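Local coordinates for protein lactate dehydrogenase (Eimeria maxima, PDB 6CT6) that probably catalyses the NADH-dependent interconversion of pyruvate and lactate, and is captured here with NADH and the pyruvate analogue oxamate, at residues B[166-171]-B[196-201]; B[170-175]-B[212-217]; B[251-256]-B[265-270]; B[280-285]-B[307-312]. All coordinates share one frame; numbering follows the deposited sequence.

Contact 1: B[166-171]-B[196-201]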
loop_
_atom_site.group_PDB
_atom_site.type_symbol
_atom_site.label_atom_id
_atom_site.label_comp_id
_atom_site.label_asym_id
_atom_site.label_seq_id
_atom_site.Cartn_x
_atom_site.Cartn_y
_atom_site.Cartn_z
ATOM N N ARG B 166 15.559 10.911 6.988
ATOM C CA ARG B 166 16.081 9.592 6.640
ATOM C C ARG B 166 17.562 9.660 6.296
ATOM O O ARG B 166 18.334 8.765 6.658
ATOM C CB ARG B 166 15.289 9.008 5.465
ATOM C CG ARG B 166 15.858 7.709 4.883
ATOM C CD ARG B 166 15.594 6.510 5.778
ATOM N NE ARG B 166 16.482 5.395 5.459
ATOM C CZ ARG B 166 16.193 4.112 5.664
ATOM N NH1 ARG B 166 15.025 3.755 6.181
ATOM N NH2 ARG B 166 17.076 3.178 5.339
ATOM N N MET B 167 17.976 10.713 5.593
ATOM C CA MET B 167 19.357 10.802 5.129
ATOM C C MET B 167 20.311 11.099 6.281
ATOM O O MET B 167 21.391 10.505 6.369
ATOM C CB MET B 167 19.456 11.866 4.035
ATOM C CG MET B 167 18.763 11.446 2.744
ATOM S SD MET B 167 18.938 12.606 1.374
ATOM C CE MET B 167 17.308 13.350 1.344
ATOM N N ILE B 168 19.929 12.014 7.172
ATOM C CA ILE B 168 20.714 12.254 8.382
ATOM C C ILE B 168 20.821 10.971 9.198
ATOM O O ILE B 168 21.903 10.600 9.672
ATOM C CB ILE B 168 20.086 13.393 9.205
ATOM C CG1 ILE B 168 20.142 14.716 8.430
ATOM C CG2 ILE B 168 20.754 13.521 10.577
ATOM C CD1 ILE B 168 21.539 15.290 8.238
ATOM N N ALA B 169 19.693 10.275 9.373
ATOM C CA ALA B 169 19.681 9.044 10.155
ATOM C C ALA B 169 20.626 8.000 9.577
ATOM O O ALA B 169 21.374 7.352 10.320
ATOM C CB ALA B 169 18.257 8.495 10.231
ATOM N N ASP B 170 20.604 7.810 8.253
ATOM C CA ASP B 170 21.488 6.826 7.635
ATOM C C ASP B 170 22.949 7.238 7.769
ATOM O O ASP B 170 23.831 6.384 7.916
ATOM C CB ASP B 170 21.127 6.636 6.160
ATOM C CG ASP B 170 19.798 5.932 5.967
ATOM O OD1 ASP B 170 19.315 5.295 6.927
ATOM O OD2 ASP B 170 19.240 6.007 4.852
ATOM N N CYS B 171 23.224 8.540 7.710
ATOM C CA CYS B 171 24.600 9.012 7.813
ATOM C C CYS B 171 25.160 8.778 9.215
ATOM O O CYS B 171 26.288 8.297 9.372
ATOM C CB CYS B 171 24.664 10.494 7.440
ATOM S SG CYS B 171 26.336 11.148 7.265
ATOM N N ARG B 196 19.968 24.225 9.874
ATOM C CA ARG B 196 20.379 24.752 11.171
ATOM C C ARG B 196 19.542 24.176 12.307
ATOM O O ARG B 196 20.013 24.111 13.449
ATOM C CB ARG B 196 20.283 26.280 11.168
ATOM C CG ARG B 196 20.604 26.936 12.507
ATOM C CD ARG B 196 20.771 28.446 12.367
ATOM N NE ARG B 196 19.503 29.147 12.171
ATOM C CZ ARG B 196 18.737 29.622 13.150
ATOM N NH1 ARG B 196 19.089 29.471 14.417
ATOM N NH2 ARG B 196 17.603 30.252 12.858
ATOM N N TYR B 197 18.313 23.751 12.018
ATOM C CA TYR B 197 17.384 23.275 13.034
ATOM C C TYR B 197 17.386 21.755 13.187
ATOM O O TYR B 197 16.591 21.227 13.972
ATOM C CB TYR B 197 15.963 23.747 12.715
ATOM C CG TYR B 197 15.647 25.175 13.115
ATOM C CD1 TYR B 197 15.229 25.478 14.406
ATOM C CD2 TYR B 197 15.728 26.214 12.196
ATOM C CE1 TYR B 197 14.921 26.777 14.776
ATOM C CE2 TYR B 197 15.421 27.519 12.557
ATOM C CZ TYR B 197 15.017 27.791 13.849
ATOM O OH TYR B 197 14.710 29.082 14.220
ATOM N N ILE B 198 18.249 21.038 12.465
ATOM C CA ILE B 198 18.321 19.589 12.629
ATOM C C ILE B 198 18.864 19.284 14.015
ATOM O O ILE B 198 19.902 19.824 14.420
ATOM C CB ILE B 198 19.209 18.951 11.548
ATOM C CG1 ILE B 198 18.635 19.189 10.145
ATOM C CG2 ILE B 198 19.373 17.446 11.810
ATOM C CD1 ILE B 198 19.590 18.782 9.030
ATOM N N THR B 199 18.174 18.412 14.749
ATOM C CA THR B 199 18.666 17.966 16.043
ATOM C C THR B 199 18.605 16.449 16.137
ATOM O O THR B 199 17.779 15.794 15.494
ATOM C CB THR B 199 17.877 18.575 17.217
ATOM O OG1 THR B 199 16.531 18.082 17.220
ATOM C CG2 THR B 199 17.870 20.098 17.140
ATOM N N ILE B 200 19.509 15.904 16.942
ATOM C CA ILE B 200 19.507 14.500 17.322
ATOM C C ILE B 200 19.050 14.461 18.777
ATOM O O ILE B 200 19.816 14.781 19.694
ATOM C CB ILE B 200 20.883 13.851 17.137
ATOM C CG1 ILE B 200 21.451 14.147 15.743
ATOM C CG2 ILE B 200 20.797 12.349 17.387
ATOM C CD1 ILE B 200 20.569 13.716 14.577
ATOM N N ASN B 201 17.793 14.078 18.992
ATOM C CA ASN B 201 17.150 14.161 20.304
ATOM C C ASN B 201 17.384 15.526 20.952
ATOM O O ASN B 201 17.704 15.635 22.138
ATOM C CB ASN B 201 17.626 13.043 21.229
ATOM C CG ASN B 201 16.758 12.914 22.462
ATOM O OD1 ASN B 201 15.532 12.913 22.366
ATOM N ND2 ASN B 201 17.390 12.837 23.633
#
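Helix 166-171 passes the short strand 199-200 and the residues leading into it at some distance, with the CA atoms of Ile168 and Ile198 8.8 Å apart, so the space between the backbones is bridged by side chains alone. This is helix-on-sheet packing in the alpha/beta C-terminal domain of the lactate/malate dehydrogenase family: helix 157-172 lies against the small antiparallel sheet that contains strands 179-184 and 199-200. Three isoleucines make the contact, all buried, and no hydrogen bond joins the segments. Ile168 divides its two branches between the partners. Its longer branch meets Ile198 tip to tip, CD1 to CD1 at 4.1 Å. Ile198 reaches that point through an extended end, with CD1 anti to CA (chi2 170°). Around these three residues, Val179, Ile205 and Ile222 continue the apolar layer. On the far side of the helix the chemistry changes: Arg166 NE donates to Asp170 OD2 at 2.9 Å in a salt bridge between residues one helical turn apart, and the same guanidinium group also bonds to Ile64 O and Thr65 OG1 of the second subunit. The shorter branch of Ile168 completes the isoleucine cluster, its CG2 methyl lying 4.0 Å from Ile200 CD1.

Contact 2: B[170-175]-B[212-217]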
loop_
_atom_site.group_PDB
_atom_site.type_symbol
_atom_site.label_atom_id
_atom_site.label_comp_id
_atom_site.label_asym_id
_atom_site.label_seq_id
_atom_site.Cartn_x
_atom_site.Cartn_y
_atom_site.Cartn_z
ATOM N N ASP B 170 20.604 7.810 8.253
ATOM C CA ASP B 170 21.488 6.826 7.635
ATOM C C ASP B 170 22.949 7.238 7.769
ATOM O O ASP B 170 23.831 6.384 7.916
ATOM C CB ASP B 170 21.127 6.636 6.160
ATOM C CG ASP B 170 19.798 5.932 5.967
ATOM O OD1 ASP B 170 19.315 5.295 6.927
ATOM O OD2 ASP B 170 19.240 6.007 4.852
ATOM N N CYS B 171 23.224 8.540 7.710
ATOM C CA CYS B 171 24.600 9.012 7.813
ATOM C C CYS B 171 25.160 8.778 9.215
ATOM O O CYS B 171 26.288 8.297 9.372
ATOM C CB CYS B 171 24.664 10.494 7.440
ATOM S SG CYS B 171 26.336 11.148 7.265
ATOM N N LEU B 172 24.378 9.100 10.247
ATOM C CA LEU B 172 24.843 9.017 11.628
ATOM C C LEU B 172 24.631 7.651 12.272
ATOM O O LEU B 172 25.151 7.415 13.368
ATOM C CB LEU B 172 24.138 10.078 12.478
ATOM C CG LEU B 172 24.439 11.523 12.093
ATOM C CD1 LEU B 172 23.490 12.477 12.802
ATOM C CD2 LEU B 172 25.886 11.870 12.414
ATOM N N HIS B 173 23.884 6.752 11.634
ATOM C CA HIS B 173 23.541 5.459 12.225
ATOM C C HIS B 173 22.767 5.646 13.530
ATOM O O HIS B 173 23.106 5.086 14.576
ATOM C CB HIS B 173 24.794 4.605 12.425
ATOM C CG HIS B 173 25.503 4.293 11.147
ATOM N ND1 HIS B 173 26.515 5.081 10.642
ATOM C CD2 HIS B 173 25.319 3.298 10.246
ATOM C CE1 HIS B 173 26.937 4.575 9.498
ATOM N NE2 HIS B 173 26.227 3.493 9.235
ATOM N N VAL B 174 21.712 6.456 13.452
ATOM C CA VAL B 174 20.760 6.645 14.534
ATOM C C VAL B 174 19.359 6.482 13.958
ATOM O O VAL B 174 19.132 6.689 12.763
ATOM C CB VAL B 174 20.925 8.024 15.214
ATOM C CG1 VAL B 174 20.572 9.148 14.250
ATOM C CG2 VAL B 174 20.080 8.112 16.468
ATOM N N SER B 175 18.420 6.106 14.817
ATOM C CA SER B 175 17.052 5.890 14.376
ATOM C C SER B 175 16.440 7.199 13.881
ATOM O O SER B 175 16.669 8.255 14.483
ATOM C CB SER B 175 16.207 5.332 15.521
ATOM O OG SER B 175 14.823 5.431 15.225
ATOM N N GLY B 212 33.079 15.418 14.185
ATOM C CA GLY B 212 33.490 14.621 13.047
ATOM C C GLY B 212 32.604 13.435 12.750
ATOM O O GLY B 212 33.017 12.541 12.006
ATOM N N LEU B 213 31.393 13.395 13.313
ATOM C CA LEU B 213 30.462 12.315 13.011
ATOM C C LEU B 213 29.735 12.561 11.694
ATOM O O LEU B 213 29.282 11.609 11.049
ATOM C CB LEU B 213 29.463 12.154 14.159
ATOM C CG LEU B 213 30.096 11.942 15.540
ATOM C CD1 LEU B 213 29.053 11.996 16.643
ATOM C CD2 LEU B 213 30.845 10.621 15.593
ATOM N N ILE B 214 29.618 13.826 11.292
ATOM C CA ILE B 214 29.116 14.216 9.982
ATOM C C ILE B 214 29.900 15.456 9.571
ATOM O O ILE B 214 30.297 16.259 10.418
ATOM C CB ILE B 214 27.592 14.484 10.012
ATOM C CG1 ILE B 214 27.015 14.572 8.596
ATOM C CG2 ILE B 214 27.279 15.755 10.804
ATOM C CD1 ILE B 214 25.489 14.530 8.561
ATOM N N ASN B 215 30.151 15.605 8.274
ATOM C CA ASN B 215 30.933 16.737 7.793
ATOM C C ASN B 215 30.085 17.644 6.911
ATOM O O ASN B 215 28.985 17.293 6.476
ATOM C CB ASN B 215 32.194 16.275 7.042
ATOM C CG ASN B 215 31.887 15.547 5.746
ATOM O OD1 ASN B 215 31.034 15.966 4.963
ATOM N ND2 ASN B 215 32.597 14.453 5.508
ATOM N N LYS B 216 30.629 18.837 6.656
ATOM C CA LYS B 216 29.907 19.872 5.925
ATOM C C LYS B 216 29.584 19.452 4.497
ATOM O O LYS B 216 28.631 19.976 3.908
ATOM C CB LYS B 216 30.734 21.162 5.918
ATOM C CG LYS B 216 29.941 22.438 6.169
ATOM C CD LYS B 216 30.879 23.629 6.338
ATOM C CE LYS B 216 30.119 24.940 6.477
ATOM N NZ LYS B 216 31.033 26.103 6.664
ATOM N N GLU B 217 30.356 18.528 3.923
ATOM C CA GLU B 217 30.044 18.027 2.587
ATOM C C GLU B 217 28.796 17.156 2.619
ATOM O O GLU B 217 27.893 17.317 1.789
ATOM C CB GLU B 217 31.236 17.247 2.034
ATOM C CG GLU B 217 31.107 16.857 0.566
ATOM C CD GLU B 217 31.968 15.663 0.201
ATOM O OE1 GLU B 217 32.646 15.116 1.097
ATOM O OE2 GLU B 217 31.965 15.269 -0.983
#
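Leu172 and Cys171, at the C-terminal end of helix 157-172, push against the bend formed by Leu213 and Ile214. The main bump is a single methyl, Leu172 CD2, which settles into the hollow between these two residues. On one side it lies 3.7 Å from Leu213 O; on the other, Leu172 CD2 is 3.9 Å from Ile214 CB. The side chains of Leu172 and Ile214 cross at about a right angle, so the leucine methyl meets the root of the isoleucine while the isoleucine's longer branch runs on beside the helix. There it finds Cys171, whose SG is 3.7 Å from both CG1 and CD1 of Ile214. That branch stands anti to the backbone N (chi1 -167°) and continues extended, which presents two successive carbons to the sulfur. In the fold, residues 212-215 link helix 205-210 to helix 216-237 in the C-terminal domain: Gly212 closes the first with a Schellman motif, and Asn215 is the N-cap of the second, its OD1 accepting from Asp218 N. The contact therefore seats an interhelical connection on a helix end. Ile205 and Phe208 also pack on Leu172. Ile219 touches the buried Ile214; Leu213 lies at the exposed margin.

Contact 3: B[251-256]-B[265-270]; sequences ILMAES and FVSSCY
The Phe265 ring carries Met253 CG over one face, 3.9 Å from its centroid and 14° off the normal, a CH-pi contact. At the ring edge sits Ser256, its CB 3.6 Å from Phe265 CE2 and near the ring plane. Leu252 O approaches CZ of the ring obliquely at 3.6 Å, while Leu252 CB adds apolar contact with CE1. The Met253 and Phe265 side chains run antiparallel alongside one another; the sulfur lies higher above the same face and farther out, beyond the rim on the CG-CD1 side, giving an oblique Met-aromatic contact (5.3 Å from SD to the centroid). A bend at chi3 (62°) then brings Met253 CE to within 3.4 Å of Ser267 OG. Helix 244-259 of the C-terminal domain thus packs on a face of the large mixed sheet through strand 263-272; the axes of the two segments approach to 10.6 Å and cross almost perpendicularly, at 101°. Met158 of helix 157-172 also packs on Phe265. No hydrogen bond crosses between the segments, so cohesion comes from dispersion and the polarisable ring and sulfur: Ser256 OG is bonded outside them, with Ile288 O and Arg263 N, and Ser267 OG has a weak bond within its own strand, to Phe265 O.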
loop_
_atom_site.group_PDB
_atom_site.type_symbol
_atom_site.label_atom_id
_atom_site.label_comp_id
_atom_site.label_asym_id
_atom_site.label_seq_id
_atom_site.Cartn_x
_atom_site.Cartn_y
_atom_site.Cartn_z
ATOM N N ILE B 251 -2.007 10.462 6.245
ATOM C CA ILE B 251 -2.839 9.708 7.178
ATOM C C ILE B 251 -2.459 10.029 8.620
ATOM O O ILE B 251 -3.324 10.100 9.501
ATOM C CB ILE B 251 -2.741 8.202 6.873
ATOM C CG1 ILE B 251 -3.626 7.843 5.666
ATOM C CG2 ILE B 251 -3.128 7.354 8.083
ATOM C CD1 ILE B 251 -5.132 7.924 5.926
ATOM N N LEU B 252 -1.169 10.234 8.890
ATOM C CA LEU B 252 -0.764 10.605 10.243
ATOM C C LEU B 252 -1.338 11.960 10.631
ATOM O O LEU B 252 -1.735 12.163 11.785
ATOM C CB LEU B 252 0.764 10.606 10.367
ATOM C CG LEU B 252 1.454 9.239 10.282
ATOM C CD1 LEU B 252 2.954 9.366 10.522
ATOM C CD2 LEU B 252 0.841 8.244 11.268
ATOM N N MET B 253 -1.409 12.894 9.679
ATOM C CA MET B 253 -2.039 14.182 9.952
ATOM C C MET B 253 -3.516 13.998 10.279
ATOM O O MET B 253 -4.028 14.573 11.247
ATOM C CB MET B 253 -1.867 15.116 8.754
ATOM C CG MET B 253 -0.420 15.493 8.458
ATOM S SD MET B 253 -0.194 16.226 6.815
ATOM C CE MET B 253 -1.205 17.699 6.952
ATOM N N ALA B 254 -4.214 13.181 9.485
ATOM C CA ALA B 254 -5.626 12.912 9.743
ATOM C C ALA B 254 -5.817 12.238 11.094
ATOM O O ALA B 254 -6.789 12.518 11.805
ATOM C CB ALA B 254 -6.200 12.040 8.630
ATOM N N GLU B 255 -4.907 11.333 11.456
ATOM C CA GLU B 255 -5.004 10.654 12.744
ATOM C C GLU B 255 -4.843 11.641 13.891
ATOM O O GLU B 255 -5.524 11.532 14.916
ATOM C CB GLU B 255 -3.945 9.555 12.828
ATOM C CG GLU B 255 -3.983 8.740 14.105
ATOM C CD GLU B 255 -2.839 7.751 14.188
ATOM O OE1 GLU B 255 -1.675 8.173 14.011
ATOM O OE2 GLU B 255 -3.103 6.556 14.419
ATOM N N SER B 256 -3.942 12.610 13.732
ATOM C CA SER B 256 -3.742 13.619 14.763
ATOM C C SER B 256 -5.012 14.430 14.987
ATOM O O SER B 256 -5.348 14.767 16.127
ATOM C CB SER B 256 -2.571 14.526 14.377
ATOM O OG SER B 256 -2.108 15.275 15.489
ATOM N N PHE B 265 3.355 18.989 12.629
ATOM C CA PHE B 265 3.600 18.669 11.227
ATOM C C PHE B 265 3.913 19.955 10.479
ATOM O O PHE B 265 3.175 20.937 10.601
ATOM C CB PHE B 265 2.384 18.006 10.563
ATOM C CG PHE B 265 1.923 16.736 11.223
ATOM C CD1 PHE B 265 2.496 15.519 10.896
ATOM C CD2 PHE B 265 0.882 16.758 12.136
ATOM C CE1 PHE B 265 2.054 14.350 11.491
ATOM C CE2 PHE B 265 0.436 15.593 12.733
ATOM C CZ PHE B 265 1.021 14.390 12.411
ATOM N N VAL B 266 4.989 19.951 9.697
ATOM C CA VAL B 266 5.159 21.004 8.699
ATOM C C VAL B 266 4.099 20.776 7.625
ATOM O O VAL B 266 4.132 19.768 6.916
ATOM C CB VAL B 266 6.570 21.009 8.099
ATOM C CG1 VAL B 266 6.702 22.142 7.084
ATOM C CG2 VAL B 266 7.621 21.143 9.191
ATOM N N SER B 267 3.147 21.699 7.519
ATOM C CA SER B 267 2.026 21.568 6.601
ATOM C C SER B 267 1.771 22.918 5.944
ATOM O O SER B 267 2.122 23.971 6.483
ATOM C CB SER B 267 0.761 21.082 7.324
ATOM O OG SER B 267 1.036 19.951 8.136
ATOM N N SER B 268 1.154 22.877 4.767
ATOM C CA SER B 268 0.783 24.105 4.071
ATOM C C SER B 268 -0.430 24.720 4.760
ATOM O O SER B 268 -1.534 24.172 4.695
ATOM C CB SER B 268 0.501 23.813 2.600
ATOM O OG SER B 268 0.250 25.010 1.887
ATOM N N CYS B 269 -0.223 25.857 5.422
ATOM C CA CYS B 269 -1.248 26.506 6.226
ATOM C C CYS B 269 -1.517 27.913 5.714
ATOM O O CYS B 269 -0.618 28.590 5.208
ATOM C CB CYS B 269 -0.831 26.598 7.700
ATOM S SG CYS B 269 -0.650 25.026 8.541
ATOM N N TYR B 270 -2.763 28.356 5.877
ATOM C CA TYR B 270 -3.124 29.730 5.549
ATOM C C TYR B 270 -2.468 30.686 6.540
ATOM O O TYR B 270 -2.686 30.583 7.752
ATOM C CB TYR B 270 -4.640 29.903 5.572
ATOM C CG TYR B 270 -5.078 31.318 5.288
ATOM C CD1 TYR B 270 -5.232 31.771 3.984
ATOM C CD2 TYR B 270 -5.334 32.205 6.324
ATOM C CE1 TYR B 270 -5.628 33.068 3.722
ATOM C CE2 TYR B 270 -5.730 33.503 6.074
ATOM C CZ TYR B 270 -5.876 33.931 4.771
ATOM O OH TYR B 270 -6.271 35.225 4.525
#

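Contact 4: B[280-285]-B[307-312]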
loop_
_atom_site.group_PDB
_atom_site.type_symbol
_atom_site.label_atom_id
_atom_site.label_comp_id
_atom_site.label_asym_id
_atom_site.label_seq_id
_atom_site.Cartn_x
_atom_site.Cartn_y
_atom_site.Cartn_z
ATOM N N HIS B 280 -2.033 33.849 1.981
ATOM C CA HIS B 280 -1.908 32.634 1.186
ATOM C C HIS B 280 -1.209 31.570 2.024
ATOM O O HIS B 280 -0.936 31.766 3.212
ATOM C CB HIS B 280 -1.198 32.904 -0.150
ATOM C CG HIS B 280 0.259 33.232 -0.034
ATOM N ND1 HIS B 280 1.232 32.270 0.135
ATOM C CD2 HIS B 280 0.914 34.414 -0.122
ATOM C CE1 HIS B 280 2.420 32.846 0.172
ATOM N NE2 HIS B 280 2.255 34.149 0.020
ATOM N N TYR B 281 -0.950 30.426 1.398
ATOM C CA TYR B 281 -0.499 29.232 2.096
ATOM C C TYR B 281 1.003 29.033 1.932
ATOM O O TYR B 281 1.602 29.442 0.933
ATOM C CB TYR B 281 -1.250 28.001 1.583
ATOM C CG TYR B 281 -2.729 28.036 1.890
ATOM C CD1 TYR B 281 -3.266 27.260 2.907
ATOM C CD2 TYR B 281 -3.585 28.858 1.173
ATOM C CE1 TYR B 281 -4.616 27.295 3.195
ATOM C CE2 TYR B 281 -4.936 28.901 1.452
ATOM C CZ TYR B 281 -5.447 28.118 2.465
ATOM O OH TYR B 281 -6.792 28.161 2.750
ATOM N N LEU B 282 1.604 28.395 2.935
ATOM C CA LEU B 282 3.031 28.108 2.927
ATOM C C LEU B 282 3.302 26.982 3.916
ATOM O O LEU B 282 2.627 26.863 4.941
ATOM C CB LEU B 282 3.855 29.351 3.288
ATOM C CG LEU B 282 5.360 29.293 3.025
ATOM C CD1 LEU B 282 5.655 29.362 1.531
ATOM C CD2 LEU B 282 6.082 30.411 3.763
ATOM N N GLY B 283 4.298 26.161 3.596
ATOM C CA GLY B 283 4.692 25.072 4.469
ATOM C C GLY B 283 5.378 25.547 5.733
ATOM O O GLY B 283 6.523 26.004 5.685
ATOM N N VAL B 284 4.692 25.451 6.871
ATOM C CA VAL B 284 5.239 25.899 8.147
ATOM C C VAL B 284 4.883 24.888 9.231
ATOM O O VAL B 284 3.917 24.128 9.102
ATOM C CB VAL B 284 4.717 27.297 8.540
ATOM C CG1 VAL B 284 5.129 28.328 7.501
ATOM C CG2 VAL B 284 3.200 27.281 8.699
ATOM N N PRO B 285 5.654 24.869 10.318
ATOM C CA PRO B 285 5.306 23.984 11.440
ATOM C C PRO B 285 4.008 24.414 12.108
ATOM O O PRO B 285 3.824 25.581 12.458
ATOM C CB PRO B 285 6.508 24.116 12.384
ATOM C CG PRO B 285 7.176 25.394 11.999
ATOM C CD PRO B 285 6.944 25.548 10.531
ATOM N N LYS B 307 15.943 35.083 3.547
ATOM C CA LYS B 307 16.199 35.286 2.125
ATOM C C LYS B 307 15.790 34.057 1.325
ATOM O O LYS B 307 15.068 34.159 0.326
ATOM C CB LYS B 307 17.680 35.607 1.905
ATOM C CG LYS B 307 18.104 35.744 0.442
ATOM C CD LYS B 307 19.591 35.462 0.276
ATOM C CE LYS B 307 20.026 35.545 -1.180
ATOM N NZ LYS B 307 19.981 36.935 -1.708
ATOM N N LEU B 308 16.254 32.880 1.753
ATOM C CA LEU B 308 15.896 31.647 1.062
ATOM C C LEU B 308 14.388 31.434 1.062
ATOM O O LEU B 308 13.803 31.085 0.030
ATOM C CB LEU B 308 16.612 30.467 1.712
ATOM C CG LEU B 308 18.129 30.474 1.512
ATOM C CD1 LEU B 308 18.838 29.575 2.515
ATOM C CD2 LEU B 308 18.471 30.051 0.092
ATOM N N LEU B 309 13.738 31.652 2.208
ATOM C CA LEU B 309 12.295 31.447 2.278
ATOM C C LEU B 309 11.544 32.368 1.324
ATOM O O LEU B 309 10.469 32.004 0.834
ATOM C CB LEU B 309 11.791 31.661 3.707
ATOM C CG LEU B 309 10.310 31.328 3.915
ATOM C CD1 LEU B 309 10.033 29.867 3.586
ATOM C CD2 LEU B 309 9.880 31.637 5.337
ATOM N N GLN B 310 12.077 33.562 1.056
ATOM C CA GLN B 310 11.397 34.461 0.132
ATOM C C GLN B 310 11.333 33.856 -1.264
ATOM O O GLN B 310 10.391 34.126 -2.018
ATOM C CB GLN B 310 12.092 35.824 0.106
ATOM C CG GLN B 310 11.259 36.942 -0.526
ATOM C CD GLN B 310 9.937 37.176 0.186
ATOM O OE1 GLN B 310 8.897 37.326 -0.455
ATOM N NE2 GLN B 310 9.973 37.218 1.515
ATOM N N GLY B 311 12.320 33.031 -1.620
ATOM C CA GLY B 311 12.227 32.266 -2.853
ATOM C C GLY B 311 10.987 31.393 -2.901
ATOM O O GLY B 311 10.303 31.326 -3.924
ATOM N N SER B 312 10.677 30.713 -1.795
ATOM C CA SER B 312 9.451 29.924 -1.734
ATOM C C SER B 312 8.224 30.818 -1.858
ATOM O O SER B 312 7.306 30.528 -2.635
ATOM C CB SER B 312 9.399 29.124 -0.430
ATOM O OG SER B 312 10.142 27.921 -0.533
#
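Leu282 and Leu309 reach toward each other tip to tip, and their methyls make the closer part of the contact, at ordinary van der Waals distance: Leu282 CD2 lies 4.0 Å from Leu309 CD1. Both leucines hold CG anti to the backbone N (chi1 -167° and -174°), which sends each side chain across the space between strand and helix. The other methyl of Leu282 is less closely engaged, with CD1 4.2 Å from Ser312 CB. Even here the backbones stay well separated, the nearest CA atoms being those of Leu282 and Ser312 at 8.1 Å. The pairing joins strand 281-289 of the large mixed sheet to the long helix 303-328 near the end of the chain, in the C-terminal domain. Val277 and Leu271 also touch Leu282, and Tyr275 covers part of Leu309, so the methyl pair is enclosed within the domain. Ser312 turns its hydroxyl to other partners, being hydrogen-bonded with Asn190 O and Val186 N, and gives Leu282 only its carbon. At the corner where the chain turns, His280 ND1 donates to Tyr281 O at 3.0 Å; the donor lies above the carbonyl plane, and the bond holds the imidazole beside the strand, where Ile313 and Val316 of the helix pack on it. The opposite character appears on the outer part of helix 307-312, where Lys307 is exposed and the partly exposed Leu308 touches the bound glucose.

Overall arrangement
All four contacts lie in the alpha/beta C-terminal domain and form two groups. Contacts 1 and 2 start from the same helix, 157-172, share Asp170 and Cys171, and have centres 8 Å apart; Ile168 with Ile214 and Leu172 with Ile200 merge them into one apolar cluster by the small antiparallel sheet, near the glucose. Contacts 3 and 4 follow later in the chain, centres 16 Å apart, on neighbouring antiparallel strands 263-272 and 281-289, where Ser267 O and Val284 N probably bond. These strands continue the sheet begun by the parallel strands of the NAD-binding domain, tying the two domains together. Between groups the centres are 21 to 28 Å apart without touching. Contact 3 lies nearest the chain's centre.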